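Long-range contacts in D-alanyl-D-alanine carboxypeptidase (Streptococcus pneumoniae R6, PDB 1XP4), which probably removes the terminal D-alanine from cell-wall precursor peptides, as a serine carboxypeptidase of the S11 family acting in peptidoglycan biosynthesis: residues V93-E98 against T197-T202; S107-L112 against V142-L147; L168-V173 against V249-D254. All blocks are in the same frame, centred on the assembly; numbering follows the deposited sequence.

Contact 1: V93-E98 against T197-T202; sequences VEELLE and TFAGMT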
loop_
_atom_site.group_PDB
_atom_site.type_symbol
_atom_site.label_atom_id
_atom_site.label_comp_id
_atom_site.label_asym_id
_atom_site.label_seq_id
_atom_site.Cartn_x
_atom_site.Cartn_y
_atom_site.Cartn_z
ATOM N N VAL A 93 15.498 14.689 5.373
ATOM C CA VAL A 93 14.663 13.838 4.539
ATOM C C VAL A 93 13.636 13.178 5.459
ATOM O O VAL A 93 12.438 13.190 5.186
ATOM C CB VAL A 93 15.502 12.727 3.848
ATOM C CG1 VAL A 93 14.596 11.599 3.370
ATOM C CG2 VAL A 93 16.268 13.305 2.670
ATOM N N GLU A 94 14.124 12.603 6.552
ATOM C CA GLU A 94 13.265 11.945 7.522
ATOM C C GLU A 94 12.242 12.937 8.060
ATOM O O GLU A 94 11.082 12.593 8.281
ATOM C CB GLU A 94 14.105 11.377 8.675
ATOM C CG GLU A 94 13.301 10.674 9.769
ATOM C CD GLU A 94 14.179 10.016 10.833
ATOM O OE1 GLU A 94 14.992 10.722 11.465
ATOM O OE2 GLU A 94 14.055 8.788 11.042
ATOM N N GLU A 95 12.665 14.175 8.266
ATOM C CA GLU A 95 11.750 15.173 8.787
ATOM C C GLU A 95 10.619 15.454 7.804
ATOM O O GLU A 95 9.446 15.496 8.190
ATOM C CB GLU A 95 12.514 16.455 9.129
ATOM C CG GLU A 95 13.567 16.231 10.200
ATOM C CD GLU A 95 14.157 17.519 10.733
ATOM O OE1 GLU A 95 14.799 18.258 9.948
ATOM O OE2 GLU A 95 13.977 17.787 11.945
ATOM N N LEU A 96 10.967 15.633 6.535
ATOM C CA LEU A 96 9.961 15.894 5.512
ATOM C C LEU A 96 9.078 14.667 5.312
ATOM O O LEU A 96 7.862 14.777 5.147
ATOM C CB LEU A 96 10.635 16.277 4.201
ATOM C CG LEU A 96 11.451 17.564 4.272
ATOM C CD1 LEU A 96 12.151 17.791 2.943
ATOM C CD2 LEU A 96 10.535 18.735 4.619
ATOM N N LEU A 97 9.697 13.495 5.332
ATOM C CA LEU A 97 8.964 12.252 5.171
ATOM C C LEU A 97 7.899 12.149 6.259
ATOM O O LEU A 97 6.748 11.800 5.997
ATOM C CB LEU A 97 9.920 11.072 5.288
ATOM C CG LEU A 97 9.929 10.083 4.129
ATOM C CD1 LEU A 97 10.906 8.964 4.462
ATOM C CD2 LEU A 97 8.531 9.537 3.893
ATOM N N GLU A 98 8.296 12.452 7.484
ATOM C CA GLU A 98 7.381 12.394 8.606
ATOM C C GLU A 98 6.299 13.454 8.398
ATOM O O GLU A 98 5.112 13.176 8.563
ATOM C CB GLU A 98 8.146 12.643 9.912
ATOM C CG GLU A 98 7.512 12.026 11.152
ATOM C CD GLU A 98 8.466 11.102 11.897
ATOM O OE1 GLU A 98 9.074 10.223 11.252
ATOM O OE2 GLU A 98 8.603 11.246 13.129
ATOM N N THR A 197 7.397 14.706 15.897
ATOM C CA THR A 197 8.052 15.997 16.015
ATOM C C THR A 197 8.695 16.391 14.699
ATOM O O THR A 197 9.284 15.557 14.015
ATOM C CB THR A 197 9.147 15.979 17.097
ATOM O OG1 THR A 197 8.878 14.944 18.052
ATOM C CG2 THR A 197 9.180 17.308 17.810
ATOM N N PHE A 198 8.575 17.665 14.347
ATOM C CA PHE A 198 9.160 18.173 13.116
ATOM C C PHE A 198 10.097 19.313 13.464
ATOM O O PHE A 198 9.676 20.464 13.584
ATOM C CB PHE A 198 8.085 18.686 12.164
ATOM C CG PHE A 198 8.631 19.187 10.859
ATOM C CD1 PHE A 198 9.142 18.294 9.920
ATOM C CD2 PHE A 198 8.654 20.547 10.575
ATOM C CE1 PHE A 198 9.667 18.747 8.713
ATOM C CE2 PHE A 198 9.176 21.015 9.373
ATOM C CZ PHE A 198 9.685 20.108 8.435
ATOM N N ALA A 199 11.369 18.984 13.633
ATOM C CA ALA A 199 12.364 19.986 13.969
ATOM C C ALA A 199 11.912 20.835 15.152
ATOM O O ALA A 199 12.006 22.061 15.108
ATOM C CB ALA A 199 12.632 20.874 12.761
ATOM N N GLY A 200 11.412 20.189 16.203
ATOM C CA GLY A 200 10.982 20.940 17.368
ATOM C C GLY A 200 9.493 20.988 17.657
ATOM O O GLY A 200 9.067 20.557 18.724
HETATM N N MSE A 201 8.693 21.520 16.737
HETATM C CA MSE A 201 7.252 21.598 16.966
HETATM C C MSE A 201 6.618 20.220 16.811
HETATM O O MSE A 201 7.221 19.307 16.242
HETATM C CB MSE A 201 6.596 22.571 15.986
HETATM C CG MSE A 201 6.470 22.024 14.581
HETATM SE SE MSE A 201 5.449 23.178 13.435
HETATM C CE MSE A 201 3.682 22.798 14.106
ATOM N N THR A 202 5.398 20.070 17.315
ATOM C CA THR A 202 4.704 18.792 17.226
ATOM C C THR A 202 3.702 18.759 16.066
ATOM O O THR A 202 2.899 19.679 15.900
ATOM C CB THR A 202 3.946 18.488 18.544
ATOM O OG1 THR A 202 4.817 18.723 19.651
ATOM C CG2 THR A 202 3.485 17.035 18.589
#

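Contact 2: S107-L112 against V142-L147; sequences SAAIAL and VNTTGL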
loop_
_atom_site.group_PDB
_atom_site.type_symbol
_atom_site.label_atom_id
_atom_site.label_comp_id
_atom_site.label_asym_id
_atom_site.label_seq_id
_atom_site.Cartn_x
_atom_site.Cartn_y
_atom_site.Cartn_z
ATOM N N SER A 107 4.538 21.141 1.147
ATOM C CA SER A 107 5.889 21.635 0.933
ATOM C C SER A 107 6.898 20.562 1.295
ATOM O O SER A 107 8.024 20.570 0.805
ATOM C CB SER A 107 6.133 22.896 1.741
ATOM O OG SER A 107 5.452 23.978 1.129
ATOM N N ALA A 108 6.493 19.632 2.150
ATOM C CA ALA A 108 7.365 18.522 2.510
ATOM C C ALA A 108 7.499 17.641 1.255
ATOM O O ALA A 108 8.601 17.261 0.858
ATOM C CB ALA A 108 6.752 17.718 3.649
ATOM N N ALA A 109 6.364 17.336 0.630
ATOM C CA ALA A 109 6.347 16.512 -0.573
ATOM C C ALA A 109 7.163 17.148 -1.691
ATOM O O ALA A 109 8.080 16.525 -2.235
ATOM C CB ALA A 109 4.909 16.291 -1.048
ATOM N N ILE A 110 6.821 18.386 -2.034
ATOM C CA ILE A 110 7.515 19.094 -3.095
ATOM C C ILE A 110 9.014 19.119 -2.838
ATOM O O ILE A 110 9.809 18.741 -3.704
ATOM C CB ILE A 110 7.001 20.540 -3.230
ATOM C CG1 ILE A 110 5.504 20.525 -3.555
ATOM C CG2 ILE A 110 7.770 21.268 -4.318
ATOM C CD1 ILE A 110 4.880 21.899 -3.664
ATOM N N ALA A 111 9.401 19.554 -1.646
ATOM C CA ALA A 111 10.814 19.610 -1.295
ATOM C C ALA A 111 11.527 18.283 -1.599
ATOM O O ALA A 111 12.568 18.265 -2.263
ATOM C CB ALA A 111 10.970 19.973 0.179
ATOM N N LEU A 112 10.972 17.176 -1.113
ATOM C CA LEU A 112 11.570 15.866 -1.348
ATOM C C LEU A 112 11.722 15.582 -2.847
ATOM O O LEU A 112 12.741 15.042 -3.295
ATOM C CB LEU A 112 10.706 14.780 -0.703
ATOM C CG LEU A 112 10.774 14.679 0.823
ATOM C CD1 LEU A 112 9.655 13.785 1.347
ATOM C CD2 LEU A 112 12.139 14.146 1.230
ATOM N N VAL A 142 -0.098 15.008 -12.483
ATOM C CA VAL A 142 0.434 16.304 -12.862
ATOM C C VAL A 142 1.292 16.914 -11.748
ATOM O O VAL A 142 2.118 17.794 -12.010
ATOM C CB VAL A 142 -0.705 17.270 -13.248
ATOM C CG1 VAL A 142 -1.378 16.762 -14.513
ATOM C CG2 VAL A 142 -1.723 17.397 -12.098
ATOM N N ASN A 143 1.091 16.460 -10.510
ATOM C CA ASN A 143 1.887 16.956 -9.393
ATOM C C ASN A 143 2.158 15.888 -8.354
ATOM O O ASN A 143 1.571 14.808 -8.387
ATOM C CB ASN A 143 1.254 18.195 -8.734
ATOM C CG ASN A 143 -0.219 18.025 -8.421
ATOM O OD1 ASN A 143 -0.612 17.159 -7.643
ATOM N ND2 ASN A 143 -1.043 18.872 -9.022
ATOM N N THR A 144 3.058 16.201 -7.432
ATOM C CA THR A 144 3.457 15.267 -6.396
ATOM C C THR A 144 2.683 15.381 -5.106
ATOM O O THR A 144 2.885 14.581 -4.203
ATOM C CB THR A 144 4.920 15.470 -6.029
ATOM O OG1 THR A 144 5.069 16.744 -5.390
ATOM C CG2 THR A 144 5.779 15.442 -7.265
ATOM N N THR A 145 1.801 16.364 -5.007
ATOM C CA THR A 145 1.059 16.573 -3.770
ATOM C C THR A 145 -0.368 16.060 -3.739
ATOM O O THR A 145 -0.781 15.427 -2.774
ATOM C CB THR A 145 1.042 18.063 -3.401
ATOM O OG1 THR A 145 0.399 18.800 -4.445
ATOM C CG2 THR A 145 2.458 18.588 -3.245
ATOM N N GLY A 146 -1.126 16.334 -4.790
ATOM C CA GLY A 146 -2.506 15.894 -4.813
ATOM C C GLY A 146 -3.403 17.113 -4.813
ATOM O O GLY A 146 -4.621 17.002 -4.942
ATOM N N LEU A 147 -2.799 18.285 -4.654
ATOM C CA LEU A 147 -3.549 19.534 -4.674
ATOM C C LEU A 147 -4.081 19.749 -6.094
ATOM O O LEU A 147 -3.714 19.035 -7.035
ATOM C CB LEU A 147 -2.642 20.721 -4.343
ATOM C CG LEU A 147 -1.857 20.827 -3.045
ATOM C CD1 LEU A 147 -0.603 21.658 -3.304
ATOM C CD2 LEU A 147 -2.710 21.456 -1.976
#

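Contact 3: L168-V173 against V249-D254; sequences LSAYDV and VVLNAD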
loop_
_atom_site.group_PDB
_atom_site.type_symbol
_atom_site.label_atom_id
_atom_site.label_comp_id
_atom_site.label_asym_id
_atom_site.label_seq_id
_atom_site.Cartn_x
_atom_site.Cartn_y
_atom_site.Cartn_z
ATOM N N LEU A 168 -6.581 8.484 -10.051
ATOM C CA LEU A 168 -6.279 7.059 -9.960
ATOM C C LEU A 168 -7.542 6.342 -9.528
ATOM O O LEU A 168 -8.376 6.918 -8.827
ATOM C CB LEU A 168 -5.184 6.776 -8.930
ATOM C CG LEU A 168 -3.731 6.783 -9.408
ATOM C CD1 LEU A 168 -3.120 8.159 -9.251
ATOM C CD2 LEU A 168 -2.942 5.784 -8.587
ATOM N N SER A 169 -7.698 5.091 -9.944
ATOM C CA SER A 169 -8.876 4.333 -9.542
ATOM C C SER A 169 -8.580 3.720 -8.170
ATOM O O SER A 169 -7.417 3.636 -7.770
ATOM C CB SER A 169 -9.188 3.238 -10.569
ATOM O OG SER A 169 -8.243 2.184 -10.524
ATOM N N ALA A 170 -9.617 3.312 -7.440
ATOM C CA ALA A 170 -9.398 2.714 -6.128
ATOM C C ALA A 170 -8.531 1.471 -6.330
ATOM O O ALA A 170 -7.657 1.162 -5.512
ATOM C CB ALA A 170 -10.729 2.346 -5.481
ATOM N N TYR A 171 -8.777 0.774 -7.436
ATOM C CA TYR A 171 -8.019 -0.423 -7.806
ATOM C C TYR A 171 -6.548 -0.023 -7.920
ATOM O O TYR A 171 -5.669 -0.649 -7.318
ATOM C CB TYR A 171 -8.509 -0.939 -9.161
ATOM C CG TYR A 171 -7.828 -2.188 -9.672
ATOM C CD1 TYR A 171 -8.292 -3.453 -9.313
ATOM C CD2 TYR A 171 -6.752 -2.108 -10.563
ATOM C CE1 TYR A 171 -7.709 -4.611 -9.832
ATOM C CE2 TYR A 171 -6.165 -3.257 -11.084
ATOM C CZ TYR A 171 -6.651 -4.505 -10.716
ATOM O OH TYR A 171 -6.094 -5.651 -11.239
ATOM N N ASP A 172 -6.294 1.023 -8.705
ATOM C CA ASP A 172 -4.946 1.529 -8.889
ATOM C C ASP A 172 -4.312 1.878 -7.545
ATOM O O ASP A 172 -3.165 1.507 -7.276
ATOM C CB ASP A 172 -4.955 2.771 -9.779
ATOM C CG ASP A 172 -5.294 2.453 -11.218
ATOM O OD1 ASP A 172 -4.875 1.381 -11.699
ATOM O OD2 ASP A 172 -5.962 3.280 -11.875
ATOM N N VAL A 173 -5.060 2.587 -6.700
ATOM C CA VAL A 173 -4.552 2.974 -5.388
ATOM C C VAL A 173 -4.162 1.750 -4.570
ATOM O O VAL A 173 -3.108 1.737 -3.932
ATOM C CB VAL A 173 -5.587 3.793 -4.609
ATOM C CG1 VAL A 173 -5.028 4.187 -3.268
ATOM C CG2 VAL A 173 -5.947 5.043 -5.391
ATOM N N VAL A 249 -9.298 1.198 0.571
ATOM C CA VAL A 249 -9.336 2.446 -0.144
ATOM C C VAL A 249 -10.774 2.932 -0.245
ATOM O O VAL A 249 -11.622 2.348 -0.870
ATOM C CB VAL A 249 -8.759 2.160 -1.516
ATOM C CG1 VAL A 249 -8.663 3.436 -2.306
ATOM C CG2 VAL A 249 -7.373 1.541 -1.381
ATOM N N VAL A 250 -11.082 4.016 0.486
ATOM C CA VAL A 250 -12.403 4.631 0.419
ATOM C C VAL A 250 -12.237 6.041 -0.212
ATOM O O VAL A 250 -11.730 6.941 0.423
ATOM C CB VAL A 250 -12.907 4.768 1.877
ATOM C CG1 VAL A 250 -13.965 5.876 2.008
ATOM C CG2 VAL A 250 -13.496 3.487 2.428
ATOM N N LEU A 251 -12.667 6.254 -1.494
ATOM C CA LEU A 251 -12.488 7.631 -2.041
ATOM C C LEU A 251 -13.690 8.246 -2.735
ATOM O O LEU A 251 -13.626 8.625 -3.897
ATOM C CB LEU A 251 -11.372 7.735 -3.083
ATOM C CG LEU A 251 -10.640 6.459 -3.428
ATOM C CD1 LEU A 251 -10.715 6.144 -4.911
ATOM C CD2 LEU A 251 -9.164 6.608 -3.132
ATOM N N ASN A 252 -14.806 8.258 -2.016
ATOM C CA ASN A 252 -15.457 9.523 -1.917
ATOM C C ASN A 252 -16.597 9.408 -0.931
ATOM O O ASN A 252 -17.732 9.102 -1.277
ATOM C CB ASN A 252 -16.016 9.858 -3.271
ATOM C CG ASN A 252 -16.226 11.339 -3.295
ATOM O OD1 ASN A 252 -16.121 11.990 -4.349
ATOM N ND2 ASN A 252 -16.425 11.904 -2.109
ATOM N N ALA A 253 -16.261 9.553 0.388
ATOM C CA ALA A 253 -17.154 9.105 1.411
ATOM C C ALA A 253 -18.285 10.052 1.435
ATOM O O ALA A 253 -18.100 11.235 1.271
ATOM C CB ALA A 253 -16.453 9.105 2.760
ATOM N N ASP A 254 -19.478 9.513 1.618
ATOM C CA ASP A 254 -20.524 10.489 1.469
ATOM C C ASP A 254 -20.428 11.410 2.621
ATOM O O ASP A 254 -20.063 11.028 3.728
ATOM C CB ASP A 254 -21.909 9.830 1.444
ATOM C CG ASP A 254 -22.021 8.892 0.255
ATOM O OD1 ASP A 254 -21.281 9.090 -0.699
ATOM O OD2 ASP A 254 -22.752 7.921 0.345
#

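Contact 1: V93-E98 against T197-T202
The F198 ring presents an edge to helix 93-103: CD1 and CE1 are each 3.3 Å from the backbone O of E95, whose carbonyl carbon lies in the ring plane, and L96 N approaches the same edge. The ring also stacks with that of Y91, from strand 90-92 just before the helix. F198 ends the first strand of a β-hairpin, 195-198 with 201-204, whose two-residue turn A199-G200 is closed by F198 N donating to M201 O at 2.8 Å; M201 is a selenomethionine. With CG anti to its own N (chi1 -178°), F198 carries the ring out of the hairpin to the start of the helix. There CE1 is 3.7 Å from E95 CB, and CZ meets the L96 branch CD2 at 4.1 Å. E95 sets CG beside its backbone N (chi1 -61°) and runs extended from there to the turn. Of the two carboxylate oxygens, OE1 accepts a hydrogen bond from T92 N and OE2 lies at the turn. One helical turn on, E98 also starts toward the hairpin, but its OE2 is in a salt bridge with K193. At the turn, E95 OE2 is 3.3 Å from A199 N and 3.5 Å from A199 CB.

Contact 2: S107-L112 against V142-L147
Beside K44, the lysine of the SxxK motif and the predicted proton acceptor, A109 and I110 of helix 106-117 pack against T144 and T145 of the long loop between helix 120-133 and strand 167-168. The nearest approach is apolar: I110 CG1 is 3.6 Å from T145 CG2, and the two side chains run past one another at a slant. T145 CG2 is also 4.0 Å from A109 CB, so this one methyl bridges two consecutive helix residues. A109 CB also faces the backbone O of T144 at 4.1 Å, and T144 OG1 approaches the I110 backbone, 4.1 Å from its CA; that hydroxyl is hydrogen-bonded to E120 OE2, which satisfies it inside the protein. T145 turns its two branches to different tasks. With chi1 61°, OG1 sits between its own N and carbonyl carbon and accepts from L147 N (3.2 Å, 168°), forming an ST turn, while CG2 is left for the helix. An Asx motif overlaps it: N143 OD1 accepts from G146 N at 3.0 Å, the donor tilted 32° from the amide plane. The loop backbone so shaped serves the predicted active site directly, because T145 O accepts a hydrogen bond from K44 NZ. The neighbouring carbonyl, T144 O, accepts from T47 OG1 one helical turn further along helix 44-57.

Contact 3: L168-V173 against V249-D254
V173, in the first turns of helix 170-183, points at strand 244-253 and meets it with every part of its side chain. Its CB is 3.9 Å from V249 CG1. V173 CG1, set anti to its own backbone N (chi1 -179°), lies 3.8 Å from V249 CG1 and 4.0 Å from V249 CG2. The other branch, V173 CG2, is 4.2 Å from L251 CD2. One turn earlier, A170 brings its CB against the same two strand residues: L251 CD1 is 3.8 Å away and V249 CG1 3.9 Å. V249 CG1 thus touches both helix residues. The contact is wholly apolar and buried. The start of the helix that delivers these side chains is fixed by a capping box: at the N-cap, S169 OG accepts from D172 N (2.9 Å, 164°), and S169 N donates back to D172 OD2 at 3.2 Å, meeting the carboxylate on its anti side, 22° out of plane. D138 brings a second carboxylate close to D172 OD2, an arrangement that may raise the proton affinity of one of them. Strand 244-253 is the middle one of the five-stranded antiparallel sheet characteristic of the penicillin-binding protein and β-lactamase fold. Helix 170-183 packs on this face of it, with I18 of strand 17-21 beside A170 and V249, and V236 of strand 234-241 beside V173 and V249.

Contacts 2 and 3 are buried, whereas contact 1 is partly exposed at the hairpin. Contacts 1 and 2 share a helical neighbourhood: helices 93-103 and 106-117 follow each other in the chain, and L96 packs on A108, A111 and L112, joining the two directly. Contact 3 stands apart, its centre about 19 Å from that of contact 2 and 28 Å from that of contact 1, and ties a helix to the central sheet. The chemistry follows the place: an aromatic edge and a partly exposed glutamate where a hairpin turn reaches the surface, threonines and loop turns beside the predicted catalytic lysine, and aliphatic branches alone where helix meets sheet.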